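Local atomic coordinates of metallo-beta-lactamase FIM-1 (Pseudomonas aeruginosa, PDB entry 6V3Q), a protein that probably catalyses the zinc-dependent hydrolysis of beta-lactam antibiotics to substituted beta-amino acids. Residues Pro135-Asp140 and Ala193-Glu198; Gln157-Gly162 and Ala199-Pro204; Ile98-Ala103 and Thr116-Asp121; Pro9-Ala14 and Met21-Lys26; Phe139-Gly144 and Lys186-Ala191. All blocks are in the same frame, centred on the assembly; numbering follows the deposited sequence.

How the contacts relate
From the N terminus, contact 4 closes the first hairpin, strands 11-16 and 19-27, at one edge of the larger sheet. Contact 3 then closes a short beta-alpha-beta unit at the other edge of that sheet. Both are finished before the remaining three begin. Contacts 1 and 5 start from overlapping parts of the chain, sharing F139 and D140, and both run to helix 185-195; contact 5 ends slightly earlier on that helix than contact 1. Contact 2 pairs strands 159-161 and 201-203 and crosses both along the chain. F196 of contact 1 packs on V160 of contact 2, while I203 of contact 2 meets M21 of contact 4 and so joins the two sheets.

Contact 1: Pro135-Asp140 and Ala193-Glu198; sequences PLVIFD and AQRFAE
The backbones of strand 137-139 and the C-terminal end of helix 185-195 stay well apart, with F139 CA 8.4 Å from R195 CA and V137 CA 9.7 Å from F196 CA, and the gap is bridged by side chains without any hydrogen bond. V137 and F139 both project toward the helix end. R195 lays its aliphatic part across the F139 ring: CG sits 3.9 Å from the F139 ring centroid, nearly above it, in a CH-pi contact, while R195 CB approaches the CZ side of the same ring. R195 CG also lies over the centre of the F196 ring, so one methylene serves two aromatic faces. Here helix 185-195, part of an outer helical layer of the alpha-beta/beta-alpha sandwich of metallo-beta-lactamases, packs on the outer face of the smaller sheet; on the inner face, L136 reaches I48 and V50 of the other sheet. A bend at chi2 (57°) turns the R195 chain along the strand, where NH2 comes 3.5 Å from V137 CG1. The guanidinium plane stands 68° from the F139 ring. F196, the first residue to leave helical geometry, meets V137 CG1 at the edge of its ring, CE1 lying 4.0 Å from that methyl, and its CZ is 4.0 Å from F139 CB. R212 donates to A193 O and F196 O at the helix end, and V137 and F139 are hydrogen-bonded to G153 and V151 through their backbones.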
# COMPACT_ATOMS: atom_id res chain seq x y z
N PRO A 135 -4.47 -22.81 24.82
CA PRO A 135 -3.01 -22.94 24.90
C PRO A 135 -2.20 -21.69 24.55
O PRO A 135 -0.98 -21.78 24.55
CB PRO A 135 -2.72 -24.04 23.87
CG PRO A 135 -3.89 -24.02 22.91
CD PRO A 135 -4.97 -23.14 23.48
N LEU A 136 -2.85 -20.55 24.28
CA LEU A 136 -2.09 -19.32 24.11
C LEU A 136 -1.42 -18.94 25.42
O LEU A 136 -2.01 -19.07 26.50
CB LEU A 136 -2.98 -18.17 23.63
CG LEU A 136 -3.99 -18.26 22.48
CD1 LEU A 136 -4.52 -16.87 22.14
CD2 LEU A 136 -3.41 -18.91 21.23
N VAL A 137 -0.19 -18.46 25.34
CA VAL A 137 0.44 -17.73 26.43
C VAL A 137 0.44 -16.26 26.03
O VAL A 137 1.08 -15.88 25.04
CB VAL A 137 1.85 -18.23 26.74
CG1 VAL A 137 2.52 -17.31 27.75
CG2 VAL A 137 1.80 -19.65 27.28
N ILE A 138 -0.29 -15.44 26.77
CA ILE A 138 -0.33 -14.01 26.54
C ILE A 138 0.72 -13.38 27.44
O ILE A 138 0.68 -13.54 28.67
CB ILE A 138 -1.72 -13.43 26.81
CG1 ILE A 138 -2.75 -14.09 25.89
CG2 ILE A 138 -1.71 -11.92 26.60
CD1 ILE A 138 -4.19 -13.86 26.31
N PHE A 139 1.67 -12.66 26.84
CA PHE A 139 2.84 -12.16 27.53
C PHE A 139 2.93 -10.65 27.38
O PHE A 139 2.67 -10.11 26.29
CB PHE A 139 4.11 -12.83 26.98
CG PHE A 139 5.38 -12.38 27.64
CD1 PHE A 139 5.67 -12.74 28.94
CD2 PHE A 139 6.30 -11.61 26.95
CE1 PHE A 139 6.85 -12.33 29.55
CE2 PHE A 139 7.48 -11.20 27.55
CZ PHE A 139 7.75 -11.56 28.85
N ASP A 140 3.29 -9.97 28.46
CA ASP A 140 3.42 -8.51 28.48
C ASP A 140 4.90 -8.14 28.57
O ASP A 140 5.50 -8.25 29.65
CB ASP A 140 2.64 -7.92 29.66
CG ASP A 140 2.76 -6.40 29.73
OD1 ASP A 140 3.14 -5.77 28.72
OD2 ASP A 140 2.48 -5.83 30.81
N ALA A 193 11.92 -12.74 23.09
CA ALA A 193 12.82 -13.78 22.62
C ALA A 193 13.27 -14.69 23.75
O ALA A 193 13.50 -15.89 23.54
CB ALA A 193 14.03 -13.16 21.93
N GLN A 194 13.40 -14.15 24.96
CA GLN A 194 13.84 -14.95 26.09
C GLN A 194 12.69 -15.73 26.71
O GLN A 194 12.90 -16.84 27.22
CB GLN A 194 14.50 -14.05 27.14
CG GLN A 194 15.26 -14.82 28.21
CD GLN A 194 16.03 -13.90 29.13
OE1 GLN A 194 16.36 -12.77 28.78
NE2 GLN A 194 16.34 -14.39 30.33
N ARG A 195 11.47 -15.19 26.66
CA ARG A 195 10.32 -15.92 27.19
C ARG A 195 9.98 -17.12 26.31
O ARG A 195 9.66 -18.20 26.83
CB ARG A 195 9.12 -14.98 27.32
CG ARG A 195 7.84 -15.66 27.77
CD ARG A 195 8.02 -16.38 29.10
NE ARG A 195 6.76 -16.95 29.58
CZ ARG A 195 6.27 -18.11 29.17
NH1 ARG A 195 6.91 -18.83 28.26
NH2 ARG A 195 5.12 -18.55 29.66
N PHE A 196 10.03 -16.95 25.00
CA PHE A 196 9.79 -18.04 24.05
C PHE A 196 11.09 -18.36 23.32
O PHE A 196 11.22 -18.17 22.11
CB PHE A 196 8.68 -17.67 23.07
CG PHE A 196 7.43 -17.14 23.73
CD1 PHE A 196 6.62 -17.99 24.47
CD2 PHE A 196 7.07 -15.81 23.61
CE1 PHE A 196 5.47 -17.51 25.08
CE2 PHE A 196 5.93 -15.33 24.21
CZ PHE A 196 5.12 -16.17 24.95
N ALA A 197 12.06 -18.88 24.08
CA ALA A 197 13.40 -19.12 23.56
C ALA A 197 13.44 -20.22 22.51
O ALA A 197 14.42 -20.29 21.75
CB ALA A 197 14.35 -19.46 24.71
N GLU A 198 12.43 -21.08 22.45
CA GLU A 198 12.44 -22.22 21.54
C GLU A 198 11.67 -21.97 20.25
O GLU A 198 11.92 -22.66 19.26
CB GLU A 198 11.87 -23.46 22.23
CG GLU A 198 12.60 -23.84 23.51
CD GLU A 198 12.21 -25.22 24.01
OE1 GLU A 198 12.86 -25.71 24.95
OE2 GLU A 198 11.26 -25.81 23.46

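Contact 2: Gln157-Gly162 and Ala199-Pro204; sequences QGIVFG and AQQIIP
The F161 ring meets I203 at its edge: I203 CG2 lies near the ring plane, 3.6 Å from F161 CD1, while P204 O approaches CE1 of the ring obliquely. With CG anti to the backbone N (chi1 178°), the F161 ring is carried across I203 at roughly a right angle, and D51 and T80 pack against it too. The other flat group, the Q201 amide, places OE1 3.8 Å from I159 CG1. On the same face of the sheet as F161, I159 CG2 touches I203 CD1 at 3.7 Å. The opposite face carries V160, whose CG2 presses on A199 CB at 3.5 Å and whose CB lies against I202 CD1; V160 and I202 run side by side. The two strands are parallel neighbours, their axes 14° apart, joined by a beta-alpha-beta connection through helix 185-195, with 201-203 the edge strand of the smaller sheet. That connection also carries C164, a zinc-site residue deposited as cysteinesulfonic acid, two positions beyond G162. Backbone bonds follow the parallel ladder: V160 N donates to Q201 O, I203 N to V160 O at 2.8 Å, and G162 N to I203 O. G158 O is shared, taking Q201 N at 3.1 Å and, weakly, Q200 N. G158, at positive phi (68°), forms a G1 beta bulge with I159 opposite L154.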
# COMPACT_ATOMS: atom_id res chain seq x y z
N GLN A 157 3.47 -25.26 19.87
CA GLN A 157 3.67 -25.31 18.43
C GLN A 157 4.84 -24.45 17.96
O GLN A 157 5.09 -24.39 16.75
CB GLN A 157 2.39 -24.90 17.69
CG GLN A 157 1.29 -25.95 17.72
CD GLN A 157 0.07 -25.49 18.49
OE1 GLN A 157 0.18 -24.89 19.56
NE2 GLN A 157 -1.11 -25.79 17.96
N GLY A 158 5.55 -23.80 18.87
CA GLY A 158 6.71 -23.01 18.50
C GLY A 158 6.42 -21.77 17.70
O GLY A 158 7.20 -21.41 16.81
N ILE A 159 5.32 -21.08 17.99
CA ILE A 159 4.89 -19.90 17.25
C ILE A 159 4.80 -18.72 18.21
O ILE A 159 4.23 -18.84 19.30
CB ILE A 159 3.54 -20.12 16.55
CG1 ILE A 159 3.60 -21.33 15.61
CG2 ILE A 159 3.12 -18.88 15.78
CD1 ILE A 159 2.26 -21.75 15.08
N VAL A 160 5.36 -17.58 17.79
CA VAL A 160 5.18 -16.31 18.49
C VAL A 160 4.51 -15.34 17.52
O VAL A 160 4.99 -15.16 16.39
CB VAL A 160 6.51 -15.74 18.99
CG1 VAL A 160 6.29 -14.39 19.65
CG2 VAL A 160 7.16 -16.70 19.97
N PHE A 161 3.42 -14.74 17.95
CA PHE A 161 2.78 -13.65 17.22
C PHE A 161 3.22 -12.35 17.89
O PHE A 161 2.72 -12.00 18.96
CB PHE A 161 1.27 -13.79 17.19
CG PHE A 161 0.58 -12.66 16.48
CD1 PHE A 161 0.61 -12.58 15.10
CD2 PHE A 161 -0.06 -11.67 17.20
CE1 PHE A 161 -0.00 -11.54 14.44
CE2 PHE A 161 -0.67 -10.62 16.54
CZ PHE A 161 -0.65 -10.56 15.16
N GLY A 162 4.16 -11.65 17.25
CA GLY A 162 4.75 -10.48 17.87
C GLY A 162 3.95 -9.21 17.70
O GLY A 162 4.19 -8.24 18.43
N ALA A 199 10.75 -21.01 20.25
CA ALA A 199 9.89 -20.81 19.08
C ALA A 199 10.72 -20.39 17.87
O ALA A 199 11.54 -19.47 17.95
CB ALA A 199 8.82 -19.77 19.39
N GLN A 200 10.49 -21.08 16.75
CA GLN A 200 11.21 -20.81 15.51
C GLN A 200 10.36 -20.09 14.48
O GLN A 200 10.91 -19.56 13.51
CB GLN A 200 11.72 -22.13 14.91
CG GLN A 200 12.78 -22.83 15.75
CD GLN A 200 13.96 -21.92 16.06
OE1 GLN A 200 14.51 -21.27 15.18
NE2 GLN A 200 14.33 -21.87 17.33
N GLN A 201 9.04 -20.05 14.65
CA GLN A 201 8.13 -19.39 13.72
C GLN A 201 7.63 -18.10 14.36
O GLN A 201 6.87 -18.13 15.33
CB GLN A 201 6.97 -20.31 13.36
CG GLN A 201 7.40 -21.55 12.57
CD GLN A 201 6.28 -22.55 12.39
OE1 GLN A 201 5.89 -23.24 13.33
NE2 GLN A 201 5.76 -22.64 11.17
N ILE A 202 8.07 -16.97 13.82
CA ILE A 202 7.78 -15.64 14.36
C ILE A 202 6.91 -14.90 13.36
O ILE A 202 7.27 -14.78 12.18
CB ILE A 202 9.07 -14.86 14.65
CG1 ILE A 202 10.04 -15.71 15.47
CG2 ILE A 202 8.75 -13.57 15.38
CD1 ILE A 202 9.47 -16.19 16.79
N ILE A 203 5.76 -14.41 13.82
CA ILE A 203 4.77 -13.78 12.96
C ILE A 203 4.70 -12.29 13.32
O ILE A 203 4.26 -11.95 14.42
CB ILE A 203 3.40 -14.45 13.10
CG1 ILE A 203 3.49 -15.94 12.76
CG2 ILE A 203 2.38 -13.76 12.20
CD1 ILE A 203 2.18 -16.68 12.92
N PRO A 204 5.11 -11.39 12.43
CA PRO A 204 4.89 -9.96 12.66
C PRO A 204 3.50 -9.57 12.18
O PRO A 204 2.73 -10.39 11.67
CB PRO A 204 5.99 -9.31 11.81
CG PRO A 204 6.14 -10.26 10.66
CD PRO A 204 5.87 -11.65 11.20

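Contact 3: Ile98-Ala103 and Thr116-Asp121; sequences IVTYAA and TPAEHD
Polar contacts begin with T100 and E119: E119 N donates to T100 OG1 at 2.8 Å. Chi1 of 62° sets this hydroxyl between the backbone N and carbonyl carbon of T100, close enough to E119 to receive that bond. The hydroxyl in turn donates to a water that also accepts from T100 N and donates to I98 O and to E119 OE1, the last 2.6 Å from the water oxygen, so four bonds fix the water and tie the glutamate back to the strand. Two main-chain bonds, H120 N to T100 O and A102 N to H120 O (3.2 Å), make a short parallel ladder. This is the last step of the beta-alpha-beta unit formed by strand 99-102, helix 104-108 and strand 120-121, where the larger sheet ends; N107 of that helix binds D121 OD1 and A118 N. Among the aromatic contacts, H120 ND1 stands 4.3 Å above the Y101 ring plane, offset toward the rim. The two planes are 32° apart, too oblique for a stack, and ND1, buried here, has no hydrogen-bonding partner in the model. V99 CG1 nears the same nitrogen at 3.7 Å. Apolar contact is supplied by A102 CB and A118 CB, 3.6 Å apart, on the face opposite Y101 and H120.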
# COMPACT_ATOMS: atom_id res chain seq x y z
N ILE A 98 -18.84 -12.54 21.51
CA ILE A 98 -17.50 -13.05 21.74
C ILE A 98 -16.97 -12.49 23.04
O ILE A 98 -17.20 -11.32 23.38
CB ILE A 98 -16.58 -12.69 20.56
CG1 ILE A 98 -17.29 -12.91 19.22
CG2 ILE A 98 -15.30 -13.51 20.61
CD1 ILE A 98 -17.69 -14.33 18.98
N VAL A 99 -16.26 -13.32 23.80
CA VAL A 99 -15.58 -12.86 25.01
C VAL A 99 -14.25 -12.24 24.60
O VAL A 99 -13.39 -12.91 24.02
CB VAL A 99 -15.37 -14.02 26.00
CG1 VAL A 99 -14.92 -13.48 27.35
CG2 VAL A 99 -16.64 -14.85 26.14
N THR A 100 -14.09 -10.95 24.88
CA THR A 100 -12.95 -10.18 24.38
C THR A 100 -12.05 -9.77 25.53
O THR A 100 -12.52 -9.38 26.61
CB THR A 100 -13.42 -8.95 23.61
OG1 THR A 100 -14.15 -8.08 24.49
CG2 THR A 100 -14.32 -9.36 22.46
N TYR A 101 -10.74 -9.85 25.30
CA TYR A 101 -9.73 -9.48 26.28
C TYR A 101 -8.73 -8.51 25.66
O TYR A 101 -8.46 -8.55 24.46
CB TYR A 101 -8.96 -10.71 26.80
CG TYR A 101 -9.79 -11.71 27.57
CD1 TYR A 101 -9.78 -11.73 28.96
CD2 TYR A 101 -10.56 -12.66 26.91
CE1 TYR A 101 -10.53 -12.65 29.67
CE2 TYR A 101 -11.30 -13.59 27.61
CZ TYR A 101 -11.28 -13.58 28.99
OH TYR A 101 -12.03 -14.50 29.68
N ALA A 102 -8.18 -7.64 26.51
CA ALA A 102 -7.08 -6.78 26.12
C ALA A 102 -6.36 -6.32 27.38
O ALA A 102 -6.90 -6.42 28.48
CB ALA A 102 -7.55 -5.58 25.29
N ALA A 103 -5.14 -5.82 27.19
CA ALA A 103 -4.41 -5.24 28.30
C ALA A 103 -5.19 -4.06 28.88
O ALA A 103 -5.90 -3.36 28.16
CB ALA A 103 -3.02 -4.77 27.84
N THR A 116 -13.47 0.63 19.90
CA THR A 116 -14.28 0.00 20.93
C THR A 116 -13.39 -0.80 21.87
O THR A 116 -12.58 -1.61 21.40
CB THR A 116 -15.33 -0.92 20.31
OG1 THR A 116 -16.20 -0.16 19.45
CG2 THR A 116 -16.17 -1.59 21.40
N PRO A 117 -13.49 -0.59 23.18
CA PRO A 117 -12.63 -1.34 24.10
C PRO A 117 -13.05 -2.80 24.20
O PRO A 117 -14.17 -3.18 23.85
CB PRO A 117 -12.84 -0.61 25.44
CG PRO A 117 -14.22 -0.04 25.32
CD PRO A 117 -14.37 0.35 23.88
N ALA A 118 -12.12 -3.62 24.68
CA ALA A 118 -12.45 -4.99 25.00
C ALA A 118 -13.25 -5.04 26.30
O ALA A 118 -13.27 -4.09 27.09
CB ALA A 118 -11.18 -5.84 25.13
N GLU A 119 -13.94 -6.16 26.50
CA GLU A 119 -14.84 -6.27 27.64
C GLU A 119 -14.10 -6.57 28.94
O GLU A 119 -14.52 -6.11 30.00
CB GLU A 119 -15.89 -7.35 27.37
CG GLU A 119 -16.98 -7.45 28.42
CD GLU A 119 -17.94 -8.58 28.15
OE1 GLU A 119 -17.68 -9.38 27.22
OE2 GLU A 119 -18.96 -8.68 28.86
N HIS A 120 -13.01 -7.33 28.87
CA HIS A 120 -12.28 -7.75 30.06
C HIS A 120 -10.84 -7.26 29.99
O HIS A 120 -10.21 -7.27 28.93
CB HIS A 120 -12.29 -9.27 30.22
CG HIS A 120 -13.65 -9.85 30.46
ND1 HIS A 120 -14.33 -10.58 29.51
CD2 HIS A 120 -14.46 -9.81 31.54
CE1 HIS A 120 -15.50 -10.96 29.99
NE2 HIS A 120 -15.60 -10.50 31.23
N ASP A 121 -10.32 -6.83 31.14
CA ASP A 121 -8.90 -6.54 31.28
C ASP A 121 -8.15 -7.84 31.58
O ASP A 121 -8.58 -8.62 32.42
CB ASP A 121 -8.65 -5.53 32.39
CG ASP A 121 -9.26 -4.18 32.10
OD1 ASP A 121 -9.82 -4.01 30.99
OD2 ASP A 121 -9.19 -3.29 32.97
O HOH W 1 -16.33 -9.60 25.06

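Contact 4: Pro9-Ala14 and Met21-Lys26; sequences PVTFTA and MHTSMK
T11 and T13 stand beside T23 and M21 respectively, each pointing the same way as its cross-strand neighbour. Both threonines have chi1 near 60°, which turns OG1 toward the partner strand: T11 OG1 lies 3.4 Å from T23 CB, and T13 OG1 lies 3.5 Å from M21 CB while making a weak bond to M21 O. The T23 hydroxyl is turned another way, and N37 bonds to it. On the opposite face the H22 imidazole is swung off F12 by a chi1 of 67°, and it is H22 CB that rests against F12 CD1, at 3.7 Å; H22 NE2 makes weak bonds to the carbonyls of V50 and D51. The F12 ring also stacks on W65. V10 CG1 lies 3.3 Å from T23 O, and CG2 rests against S24 CB. T11 and T23 exchange two backbone bonds, as do T13 and M21, where M21 N to T13 O is 2.8 Å; F12 and H22 form the non-hydrogen-bonded pair between them. Q4 of the second subunit packs on M21 and T23. The pattern is that of an antiparallel beta hairpin, here formed by the edge strand 11-16 of the larger sheet and its neighbour 19-27, in the metallo-beta-lactamase fold.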
# COMPACT_ATOMS: atom_id res chain seq x y z
N PRO A 9 -11.25 -9.52 -0.23
CA PRO A 9 -11.65 -10.38 0.89
C PRO A 9 -10.46 -10.79 1.76
O PRO A 9 -9.32 -10.88 1.30
CB PRO A 9 -12.27 -11.60 0.20
CG PRO A 9 -11.76 -11.56 -1.20
CD PRO A 9 -11.59 -10.11 -1.53
N VAL A 10 -10.76 -11.04 3.03
CA VAL A 10 -9.74 -11.46 3.98
C VAL A 10 -9.25 -12.86 3.61
O VAL A 10 -10.05 -13.76 3.32
CB VAL A 10 -10.29 -11.43 5.42
CG1 VAL A 10 -9.22 -11.84 6.42
CG2 VAL A 10 -10.84 -10.04 5.74
N THR A 11 -7.93 -13.04 3.61
CA THR A 11 -7.33 -14.32 3.28
C THR A 11 -6.97 -15.08 4.55
O THR A 11 -6.58 -14.49 5.56
CB THR A 11 -6.08 -14.14 2.41
OG1 THR A 11 -5.12 -13.33 3.10
CG2 THR A 11 -6.43 -13.49 1.08
N PHE A 12 -7.11 -16.40 4.49
CA PHE A 12 -6.80 -17.29 5.60
C PHE A 12 -5.79 -18.33 5.13
O PHE A 12 -6.02 -19.00 4.12
CB PHE A 12 -8.06 -17.98 6.13
CG PHE A 12 -9.17 -17.02 6.48
CD1 PHE A 12 -9.25 -16.47 7.75
CD2 PHE A 12 -10.13 -16.69 5.54
CE1 PHE A 12 -10.27 -15.59 8.07
CE2 PHE A 12 -11.15 -15.81 5.86
CZ PHE A 12 -11.22 -15.26 7.13
N THR A 13 -4.69 -18.46 5.86
CA THR A 13 -3.63 -19.39 5.52
C THR A 13 -3.31 -20.28 6.72
O THR A 13 -3.21 -19.79 7.85
CB THR A 13 -2.35 -18.67 5.07
OG1 THR A 13 -1.87 -17.85 6.15
CG2 THR A 13 -2.62 -17.79 3.86
N ALA A 14 -3.16 -21.57 6.46
CA ALA A 14 -2.79 -22.50 7.52
C ALA A 14 -1.32 -22.34 7.87
O ALA A 14 -0.45 -22.38 7.00
CB ALA A 14 -3.08 -23.94 7.09
N MET A 21 -3.63 -18.13 10.03
CA MET A 21 -3.29 -16.71 9.94
C MET A 21 -4.30 -16.02 9.03
O MET A 21 -4.52 -16.46 7.90
CB MET A 21 -1.88 -16.51 9.39
CG MET A 21 -1.32 -15.10 9.57
SD MET A 21 0.42 -14.96 9.11
CE MET A 21 0.29 -14.37 7.42
N HIS A 22 -4.93 -14.96 9.53
CA HIS A 22 -5.83 -14.15 8.72
C HIS A 22 -5.15 -12.84 8.36
O HIS A 22 -4.50 -12.20 9.20
CB HIS A 22 -7.17 -13.88 9.43
CG HIS A 22 -7.07 -13.02 10.66
ND1 HIS A 22 -6.99 -11.65 10.60
CD2 HIS A 22 -7.09 -13.35 11.97
CE1 HIS A 22 -6.94 -11.16 11.83
NE2 HIS A 22 -7.01 -12.17 12.68
N THR A 23 -5.29 -12.44 7.09
CA THR A 23 -4.67 -11.25 6.55
C THR A 23 -5.74 -10.40 5.88
O THR A 23 -6.45 -10.89 4.99
CB THR A 23 -3.56 -11.60 5.54
OG1 THR A 23 -2.55 -12.37 6.20
CG2 THR A 23 -2.94 -10.33 4.97
N SER A 24 -5.86 -9.15 6.30
CA SER A 24 -6.84 -8.22 5.75
C SER A 24 -6.12 -6.99 5.23
O SER A 24 -5.07 -6.60 5.75
CB SER A 24 -7.88 -7.83 6.80
OG SER A 24 -7.27 -7.29 7.96
N MET A 25 -6.69 -6.37 4.21
CA MET A 25 -6.08 -5.22 3.55
C MET A 25 -6.89 -3.96 3.84
O MET A 25 -8.13 -3.98 3.82
CB MET A 25 -5.98 -5.43 2.04
CG MET A 25 -5.47 -6.81 1.65
SD MET A 25 -3.81 -7.15 2.28
CE MET A 25 -2.81 -6.08 1.25
N LYS A 26 -6.19 -2.86 4.11
CA LYS A 26 -6.81 -1.55 4.24
C LYS A 26 -6.60 -0.78 2.95
O LYS A 26 -5.46 -0.67 2.46
CB LYS A 26 -6.22 -0.77 5.42
CG LYS A 26 -7.15 0.31 5.95
CD LYS A 26 -6.42 1.63 6.17
CE LYS A 26 -5.09 1.42 6.88
NZ LYS A 26 -4.47 2.70 7.33

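Contact 5: Phe139-Gly144 and Lys186-Ala191; sequences FDPGPG and KTAVLA
A188 presses its methyl against the loop formed by P141, G142 and P143. Three carbonyl oxygens face that CB from the loop side: P141 O at 3.5 Å, P143 O at 3.6 Å and G142 O slightly farther away. Beside them, the P141 ring leans on the helix, its CB 3.5 Å from A188 O and 4.4 Å from A191 CB. F139 adds the end of its ring, CE2 approaching A191 O obliquely at 3.8 Å. No hydrogen bond crosses the contact, but A188 CA contributes a CA-H...O contact to P141 O. One shell out, the loop is shaped by its own residues and neighbours: G142 N makes a weak bond to D140 OD1, and G142 has a positive phi of 99°, a backbone conformation in which a side chain would collide with the preceding carbonyl. N149 donates its side-chain amide to G142 O, H184 ND1 binds P143 O, and G144 pairs with D181 through the backbone. On the helix side, A191 N bonds to T187 O within the regular turn that aligns A188 and A191 toward the loop. The contact thus seats the proline- and glycine-rich part of the loop after strand 137-139, residues 140-144, on helix 185-195; the next residue, H145, is a ligand of the active-site zinc.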
# COMPACT_ATOMS: atom_id res chain seq x y z
N PHE A 139 1.67 -12.66 26.84
CA PHE A 139 2.84 -12.16 27.53
C PHE A 139 2.93 -10.65 27.38
O PHE A 139 2.67 -10.11 26.29
CB PHE A 139 4.11 -12.83 26.98
CG PHE A 139 5.38 -12.38 27.64
CD1 PHE A 139 5.67 -12.74 28.94
CD2 PHE A 139 6.30 -11.61 26.95
CE1 PHE A 139 6.85 -12.33 29.55
CE2 PHE A 139 7.48 -11.20 27.55
CZ PHE A 139 7.75 -11.56 28.85
N ASP A 140 3.29 -9.97 28.46
CA ASP A 140 3.42 -8.51 28.48
C ASP A 140 4.90 -8.14 28.57
O ASP A 140 5.50 -8.25 29.65
CB ASP A 140 2.64 -7.92 29.66
CG ASP A 140 2.76 -6.40 29.73
OD1 ASP A 140 3.14 -5.77 28.72
OD2 ASP A 140 2.48 -5.83 30.81
N PRO A 141 5.52 -7.70 27.48
CA PRO A 141 6.96 -7.42 27.50
C PRO A 141 7.33 -5.98 27.84
O PRO A 141 8.53 -5.68 27.90
CB PRO A 141 7.36 -7.74 26.05
CG PRO A 141 6.17 -7.32 25.26
CD PRO A 141 4.95 -7.56 26.13
N GLY A 142 6.36 -5.10 28.05
CA GLY A 142 6.65 -3.72 28.32
C GLY A 142 6.49 -2.86 27.08
O GLY A 142 6.23 -3.35 25.98
N PRO A 143 6.65 -1.55 27.24
CA PRO A 143 6.43 -0.63 26.12
C PRO A 143 7.40 -0.89 24.98
O PRO A 143 8.55 -1.27 25.18
CB PRO A 143 6.64 0.76 26.74
CG PRO A 143 6.46 0.55 28.21
CD PRO A 143 6.96 -0.83 28.49
N GLY A 144 6.92 -0.67 23.76
CA GLY A 144 7.72 -0.81 22.56
C GLY A 144 7.13 -0.04 21.40
O GLY A 144 7.30 1.18 21.32
N LYS A 186 13.83 -2.14 22.47
CA LYS A 186 14.75 -3.27 22.37
C LYS A 186 14.59 -4.22 23.56
O LYS A 186 14.60 -5.44 23.39
CB LYS A 186 16.20 -2.79 22.26
CG LYS A 186 17.18 -3.92 21.93
CD LYS A 186 18.41 -3.90 22.83
CE LYS A 186 19.36 -2.78 22.45
NZ LYS A 186 20.65 -2.90 23.19
N THR A 187 14.44 -3.66 24.77
CA THR A 187 14.25 -4.49 25.95
C THR A 187 13.02 -5.37 25.82
O THR A 187 13.04 -6.54 26.22
CB THR A 187 14.16 -3.60 27.20
OG1 THR A 187 15.38 -2.87 27.35
CG2 THR A 187 13.91 -4.44 28.44
N ALA A 188 11.94 -4.83 25.25
CA ALA A 188 10.72 -5.62 25.10
C ALA A 188 10.90 -6.74 24.08
O ALA A 188 10.43 -7.86 24.30
CB ALA A 188 9.56 -4.71 24.69
N VAL A 189 11.59 -6.45 22.97
CA VAL A 189 11.83 -7.48 21.96
C VAL A 189 12.66 -8.62 22.55
O VAL A 189 12.33 -9.80 22.39
CB VAL A 189 12.52 -6.87 20.73
CG1 VAL A 189 12.88 -7.95 19.73
CG2 VAL A 189 11.62 -5.83 20.09
N LEU A 190 13.73 -8.27 23.27
CA LEU A 190 14.58 -9.29 23.88
C LEU A 190 13.85 -10.06 24.97
O LEU A 190 14.16 -11.24 25.21
CB LEU A 190 15.85 -8.65 24.44
CG LEU A 190 16.78 -8.00 23.42
CD1 LEU A 190 18.07 -7.53 24.07
CD2 LEU A 190 17.07 -8.96 22.26
N ALA A 191 12.89 -9.42 25.64
CA ALA A 191 12.11 -10.13 26.66
C ALA A 191 11.22 -11.19 26.02
O ALA A 191 11.01 -12.26 26.60
CB ALA A 191 11.28 -9.14 27.47